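Local coordinates for SusD superfamily protein (Bacteroides thetaiotaomicron, PDB 3MCX) that is of unknown function but belongs to the SusD family of outer-membrane proteins, and so probably helps capture glycans at the cell surface, at residues I461-S464 against E465-A468; N83-L86 against P87-V91; I431-G435 against S436-E440. All blocks are in the same frame, centred on the assembly; numbering follows the deposited sequence.

Interaction 1 (I461-S464 against E465-A468); sequences IPQS and EIDA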
# COMPACT_ATOMS: atom_id res chain seq x y z
N ILE A 461 -0.04 17.04 -9.74
CA ILE A 461 -1.48 17.10 -9.82
C ILE A 461 -1.82 16.96 -11.33
O ILE A 461 -1.15 17.53 -12.16
CB ILE A 461 -1.99 18.45 -9.30
CG1 ILE A 461 -1.55 18.72 -7.84
CG2 ILE A 461 -3.55 18.61 -9.47
CD1 ILE A 461 -1.95 17.68 -6.83
N PRO A 462 -2.87 16.20 -11.67
CA PRO A 462 -3.19 16.03 -13.09
C PRO A 462 -3.37 17.36 -13.79
O PRO A 462 -4.02 18.29 -13.28
CB PRO A 462 -4.52 15.24 -13.07
CG PRO A 462 -4.56 14.55 -11.77
CD PRO A 462 -3.72 15.36 -10.80
N GLN A 463 -2.86 17.46 -15.02
CA GLN A 463 -3.00 18.66 -15.78
C GLN A 463 -4.47 19.01 -16.04
O GLN A 463 -4.82 20.17 -16.14
CB GLN A 463 -2.27 18.59 -17.14
CG GLN A 463 -2.14 19.88 -17.85
CD GLN A 463 -1.32 20.90 -17.11
OE1 GLN A 463 -0.33 20.51 -16.45
NE2 GLN A 463 -1.67 22.18 -17.21
N SER A 464 -5.31 17.97 -16.11
CA SER A 464 -6.76 18.17 -16.27
C SER A 464 -7.29 19.07 -15.15
O SER A 464 -8.09 19.97 -15.41
CB SER A 464 -7.46 16.81 -16.23
OG SER A 464 -7.07 16.02 -15.16
N GLU A 465 -6.84 18.82 -13.93
CA GLU A 465 -7.24 19.69 -12.80
C GLU A 465 -6.70 21.09 -12.88
O GLU A 465 -7.40 22.07 -12.60
CB GLU A 465 -6.83 19.06 -11.46
CG GLU A 465 -7.50 17.78 -11.15
CD GLU A 465 -8.98 17.92 -10.78
OE1 GLU A 465 -9.49 19.00 -10.40
OE2 GLU A 465 -9.64 16.90 -10.94
N ILE A 466 -5.42 21.21 -13.24
CA ILE A 466 -4.80 22.51 -13.37
C ILE A 466 -5.47 23.36 -14.43
O ILE A 466 -5.76 24.55 -14.23
CB ILE A 466 -3.28 22.36 -13.71
CG1 ILE A 466 -2.55 21.52 -12.65
CG2 ILE A 466 -2.63 23.73 -13.91
CD1 ILE A 466 -2.63 22.07 -11.20
N ASP A 467 -5.76 22.75 -15.57
CA ASP A 467 -6.40 23.44 -16.69
C ASP A 467 -7.81 23.93 -16.32
O ASP A 467 -8.19 25.07 -16.68
CB ASP A 467 -6.42 22.55 -17.95
CG ASP A 467 -5.04 22.46 -18.66
OD1 ASP A 467 -4.19 23.32 -18.41
OD2 ASP A 467 -4.86 21.53 -19.48
N ALA A 468 -8.53 23.08 -15.55
CA ALA A 468 -9.98 23.29 -15.28
C ALA A 468 -10.27 24.20 -14.08
O ALA A 468 -11.30 24.87 -14.04
CB ALA A 468 -10.63 21.96 -15.02
O HOH W 1 -8.89 15.21 -13.36

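Interaction 2 (N83-L86 against P87-V91); sequences NIVL and PWNTV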
# COMPACT_ATOMS: atom_id res chain seq x y z
N ASN A 83 -0.67 7.11 -15.25
CA ASN A 83 -0.01 7.20 -13.96
C ASN A 83 -0.40 8.36 -13.09
O ASN A 83 -0.06 8.36 -11.91
CB ASN A 83 1.49 7.22 -14.22
CG ASN A 83 1.96 5.94 -14.88
OD1 ASN A 83 1.57 4.86 -14.43
ND2 ASN A 83 2.79 6.03 -15.92
N ILE A 84 -1.10 9.32 -13.64
CA ILE A 84 -1.52 10.52 -12.89
C ILE A 84 -3.01 10.77 -13.01
O ILE A 84 -3.71 10.80 -11.98
CB ILE A 84 -0.71 11.74 -13.34
CG1 ILE A 84 0.79 11.60 -13.02
CG2 ILE A 84 -1.26 13.05 -12.74
CD1 ILE A 84 1.13 11.51 -11.52
N VAL A 85 -3.53 10.90 -14.22
CA VAL A 85 -4.94 11.22 -14.38
C VAL A 85 -5.82 10.09 -13.84
O VAL A 85 -6.74 10.31 -13.06
CB VAL A 85 -5.30 11.49 -15.85
CG1 VAL A 85 -6.77 11.83 -16.03
CG2 VAL A 85 -4.47 12.67 -16.40
N LEU A 86 -5.56 8.85 -14.26
CA LEU A 86 -6.42 7.75 -13.84
C LEU A 86 -6.34 7.49 -12.32
O LEU A 86 -7.38 7.34 -11.68
CB LEU A 86 -6.10 6.49 -14.67
CG LEU A 86 -6.71 6.48 -16.07
CD1 LEU A 86 -6.18 5.28 -16.84
CD2 LEU A 86 -8.26 6.48 -16.02
N PRO A 87 -5.13 7.43 -11.73
CA PRO A 87 -5.11 7.20 -10.28
C PRO A 87 -5.77 8.28 -9.44
O PRO A 87 -6.38 7.96 -8.43
CB PRO A 87 -3.61 7.03 -9.97
CG PRO A 87 -3.02 6.55 -11.31
CD PRO A 87 -3.79 7.31 -12.33
N TRP A 88 -5.68 9.52 -9.87
CA TRP A 88 -6.38 10.62 -9.21
C TRP A 88 -7.89 10.47 -9.36
O TRP A 88 -8.64 10.47 -8.38
CB TRP A 88 -5.93 11.93 -9.84
CG TRP A 88 -6.59 13.17 -9.33
CD1 TRP A 88 -7.74 13.69 -9.78
CD2 TRP A 88 -6.07 14.11 -8.37
NE1 TRP A 88 -8.02 14.90 -9.15
CE2 TRP A 88 -7.00 15.16 -8.28
CE3 TRP A 88 -4.95 14.12 -7.56
CZ2 TRP A 88 -6.81 16.26 -7.41
CZ3 TRP A 88 -4.75 15.21 -6.70
CH2 TRP A 88 -5.66 16.25 -6.65
N ASN A 89 -8.35 10.33 -10.60
CA ASN A 89 -9.78 10.36 -10.88
C ASN A 89 -10.45 9.12 -10.28
O ASN A 89 -11.59 9.18 -9.83
CB ASN A 89 -10.07 10.41 -12.38
CG ASN A 89 -9.88 11.79 -12.98
OD1 ASN A 89 -9.83 12.79 -12.28
ND2 ASN A 89 -9.85 11.84 -14.30
N THR A 90 -9.76 7.98 -10.30
CA THR A 90 -10.37 6.74 -9.83
C THR A 90 -10.59 6.80 -8.33
O THR A 90 -11.64 6.35 -7.83
CB THR A 90 -9.54 5.52 -10.25
OG1 THR A 90 -9.35 5.56 -11.68
CG2 THR A 90 -10.20 4.19 -9.83
N VAL A 91 -9.60 7.30 -7.56
CA VAL A 91 -9.77 7.39 -6.12
C VAL A 91 -10.83 8.41 -5.77
O VAL A 91 -11.66 8.18 -4.88
CB VAL A 91 -8.43 7.58 -5.37
CG1 VAL A 91 -8.71 7.68 -3.87
CG2 VAL A 91 -7.50 6.40 -5.65

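Interaction 3 (I431-G435 against S436-E440); sequences IERKG and SWHLE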
# COMPACT_ATOMS: atom_id res chain seq x y z
N ILE A 431 16.77 7.67 -0.39
CA ILE A 431 16.57 6.41 -1.14
C ILE A 431 17.67 6.34 -2.17
O ILE A 431 17.78 7.25 -2.99
CB ILE A 431 15.22 6.46 -1.83
CG1 ILE A 431 14.10 6.41 -0.80
CG2 ILE A 431 15.12 5.27 -2.81
CD1 ILE A 431 12.79 6.93 -1.37
N GLU A 432 18.53 5.31 -2.11
CA GLU A 432 19.63 5.17 -3.06
C GLU A 432 19.46 3.86 -3.82
O GLU A 432 19.34 2.79 -3.22
CB GLU A 432 21.01 5.20 -2.38
CG GLU A 432 21.42 6.57 -1.81
CD GLU A 432 22.83 6.57 -1.23
OE1 GLU A 432 23.07 5.91 -0.18
OE2 GLU A 432 23.71 7.17 -1.86
N ARG A 433 19.43 3.96 -5.14
CA ARG A 433 19.37 2.80 -6.02
C ARG A 433 20.81 2.44 -6.41
O ARG A 433 21.36 3.02 -7.35
CB ARG A 433 18.54 3.16 -7.25
CG ARG A 433 17.07 3.26 -7.05
CD ARG A 433 16.55 4.61 -6.44
NE ARG A 433 15.11 4.53 -6.51
CZ ARG A 433 14.37 4.82 -7.58
NH1 ARG A 433 14.85 5.53 -8.59
NH2 ARG A 433 13.12 4.45 -7.58
N LYS A 434 21.42 1.51 -5.68
CA LYS A 434 22.84 1.21 -5.82
C LYS A 434 23.15 -0.07 -6.61
O LYS A 434 24.24 -0.22 -7.14
CB LYS A 434 23.53 1.09 -4.45
CG LYS A 434 23.61 2.42 -3.69
CD LYS A 434 24.69 2.33 -2.63
CE LYS A 434 24.32 3.08 -1.37
NZ LYS A 434 25.20 2.64 -0.19
N GLY A 435 22.14 -0.93 -6.70
CA GLY A 435 22.29 -2.21 -7.34
C GLY A 435 22.70 -2.13 -8.80
O GLY A 435 22.30 -1.21 -9.52
N SER A 436 23.47 -3.11 -9.25
CA SER A 436 24.13 -3.04 -10.55
C SER A 436 23.21 -3.18 -11.76
O SER A 436 23.67 -2.88 -12.88
CB SER A 436 25.27 -4.07 -10.65
OG SER A 436 24.76 -5.37 -10.69
N TRP A 437 21.98 -3.65 -11.58
CA TRP A 437 21.04 -3.69 -12.69
C TRP A 437 19.93 -2.67 -12.66
O TRP A 437 19.00 -2.76 -13.45
CB TRP A 437 20.53 -5.10 -12.98
CG TRP A 437 19.85 -5.86 -11.84
CD1 TRP A 437 18.55 -5.83 -11.49
CD2 TRP A 437 20.48 -6.81 -10.96
NE1 TRP A 437 18.31 -6.68 -10.45
CE2 TRP A 437 19.48 -7.28 -10.09
CE3 TRP A 437 21.78 -7.32 -10.84
CZ2 TRP A 437 19.73 -8.25 -9.12
CZ3 TRP A 437 22.04 -8.27 -9.86
CH2 TRP A 437 21.02 -8.73 -9.01
N HIS A 438 20.01 -1.67 -11.79
CA HIS A 438 19.14 -0.54 -11.95
C HIS A 438 19.31 0.03 -13.34
O HIS A 438 20.39 -0.01 -13.96
CB HIS A 438 19.41 0.51 -10.88
CG HIS A 438 18.75 0.18 -9.58
ND1 HIS A 438 17.39 0.31 -9.37
CD2 HIS A 438 19.27 -0.27 -8.41
CE1 HIS A 438 17.09 -0.06 -8.14
NE2 HIS A 438 18.23 -0.40 -7.52
N LEU A 439 18.21 0.60 -13.84
CA LEU A 439 18.22 1.06 -15.21
C LEU A 439 19.09 2.29 -15.41
O LEU A 439 19.17 3.15 -14.53
CB LEU A 439 16.82 1.37 -15.70
CG LEU A 439 15.87 0.20 -15.62
CD1 LEU A 439 14.52 0.55 -16.34
CD2 LEU A 439 16.47 -1.10 -16.13
N GLU A 440 19.68 2.42 -16.59
CA GLU A 440 20.51 3.57 -16.90
C GLU A 440 19.71 4.87 -16.94
O GLU A 440 20.25 5.95 -16.79
CB GLU A 440 21.27 3.38 -18.22
CG GLU A 440 22.35 2.28 -18.17
CD GLU A 440 23.38 2.48 -17.06
OE1 GLU A 440 23.87 3.61 -16.94
OE2 GLU A 440 23.68 1.48 -16.34

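Interaction 1 (I461-S464 against E465-A468)
Gln463 and Asp467, one turn apart at the start of helix 463-468, join side chain to side chain as well as through the backbone. CG of Gln463 lies anti to its backbone N (chi1 -168°), and a bend at chi2 (63°) turns its end back toward Asp467. From CB the chain passes CG, 3.6 Å from OD2 of Asp467, then CD, 4.2 Å from CB of Ile466, and ends at NE2, which donates a nearly straight bond of 3.0 Å to OD1 of Asp467. The acceptor lies in the amide plane, but the carboxylate is met from above its own plane. Pro462 is the N-cap residue: its O accepts from N of Ile466 at 3.2 Å and, weakly, from N of Glu465. CG2 of Ile461 packs on CD1 of Ile466 at 4.0 Å, the side chains crossing at about a right angle. With an alanine here in place of Gln463, OD1 of Asp467 is likely to lose its amide donor and the flank of Ile466 its cover. A neutral amide thus answers the Asp467 carboxylate, whereas OE2 of Glu465, in the first turn and probably eased by the helix dipole, is held by a water shared with OG of Ser464 and by the indole N-H of Trp88.

Interaction 2 (N83-L86 against P87-V91)
Asn83 meets Pro87 through its carbonyl O, which lies 3.5 Å from CG of the proline, near the start of helix 81-106, where a wider pi-type turn at 83-85 leads into a proline kink. The same O accepts from the hydroxyl of Tyr71, so this carbonyl keeps a polar partner although Pro87 has no N-H to offer. Ile84 follows, its O taking N-H of Trp88 at 3.2 Å, with the donor tilted 26° from the carbonyl plane; its side chain leaves the turn to touch Phe140 of helix 115-140. Val85 sends its O to N of Asn89, and its CG1, anti to the backbone N (chi1 -180°), runs beside the Asn89 side chain, which points the same way, reaching ND2 at 3.5 Å. Leu86 packs tightly, CB to CD of Pro87 at 3.4 Å, the price of putting a ring against the preceding residue inside a helix. Pro87 fits as a knob among Asn83, Ile84, Val85 and Leu86, while its own O accepts from Tyr45. The carbonyl of Leu86 is gripped twice by one residue: N of Thr90 gives the ordinary helical bond at 2.8 Å, and the hydroxyl of Thr90, held beside the backbone N (chi1 -54°), donates from OG1 to O of Leu86 at 2.7 Å, coming from above the carbonyl plane.

Interaction 3 (I431-G435 against S436-E440)
Arg433 lays the first carbons of its side chain over one face of the His438 ring, the two side chains crossing at about a right angle. CB stands 3.5 Å from the ring centroid and 5° off the normal, a CH-pi contact almost exactly over the centre, and CG follows at 3.5 Å from CE1 of His438. The chain then bends at chi2 (81°) and carries the guanidinium away from the imidazole, to carbonyl oxygens of Ala53, Tyr72 and Ala447; its plane stays 25° from that of the ring. At the ring's edge lies Gly435, whose backbone N is in the plane, 3.4 Å from CD2 of His438. Both ring nitrogens are engaged, ND1 with the hydroxyl of Tyr72 and NE2 with OD1 of Asp296, and this pair of bonds fixes the flip of the imidazole. The same Asp296 carboxylate takes the N-H groups of Lys434 and Gly435, tying the backbone that enters the turn to the ring of its last residue. N of His438 closes the turn on O of Gly435 at 3.3 Å, straight at the hydrogen but arriving well above the carbonyl plane. The arrangement is a type I beta turn from Gly435 to His438, just after the short strand 431-432, with the ring of its last residue folded back against the Arg433 side chain in a CH-pi contact.

Interactions 1 and 2 are directly joined, their centres 11 Å apart although their segments are far apart in sequence. Trp88 of helix 81-106 makes most of the junction: its NE1 lies 3.1 Å from OE2 of Glu465, a probable hydrogen bond, and its CG packs on CG of Pro462 at 3.5 Å. CG2 of Ile84 adds a contact to CA of Pro462 at 3.6 Å. Glycerol, probably from the crystallisation liquor, hydrogen-bonds to Glu465 and to Trp88, which may mark a polar spot on the junction. Interaction 3 stands apart, its nearest atoms about 13 Å from interaction 2 and about 18 Å from interaction 1. Its Trp437 side chain is about 9 Å from that of the zinc ligand His330.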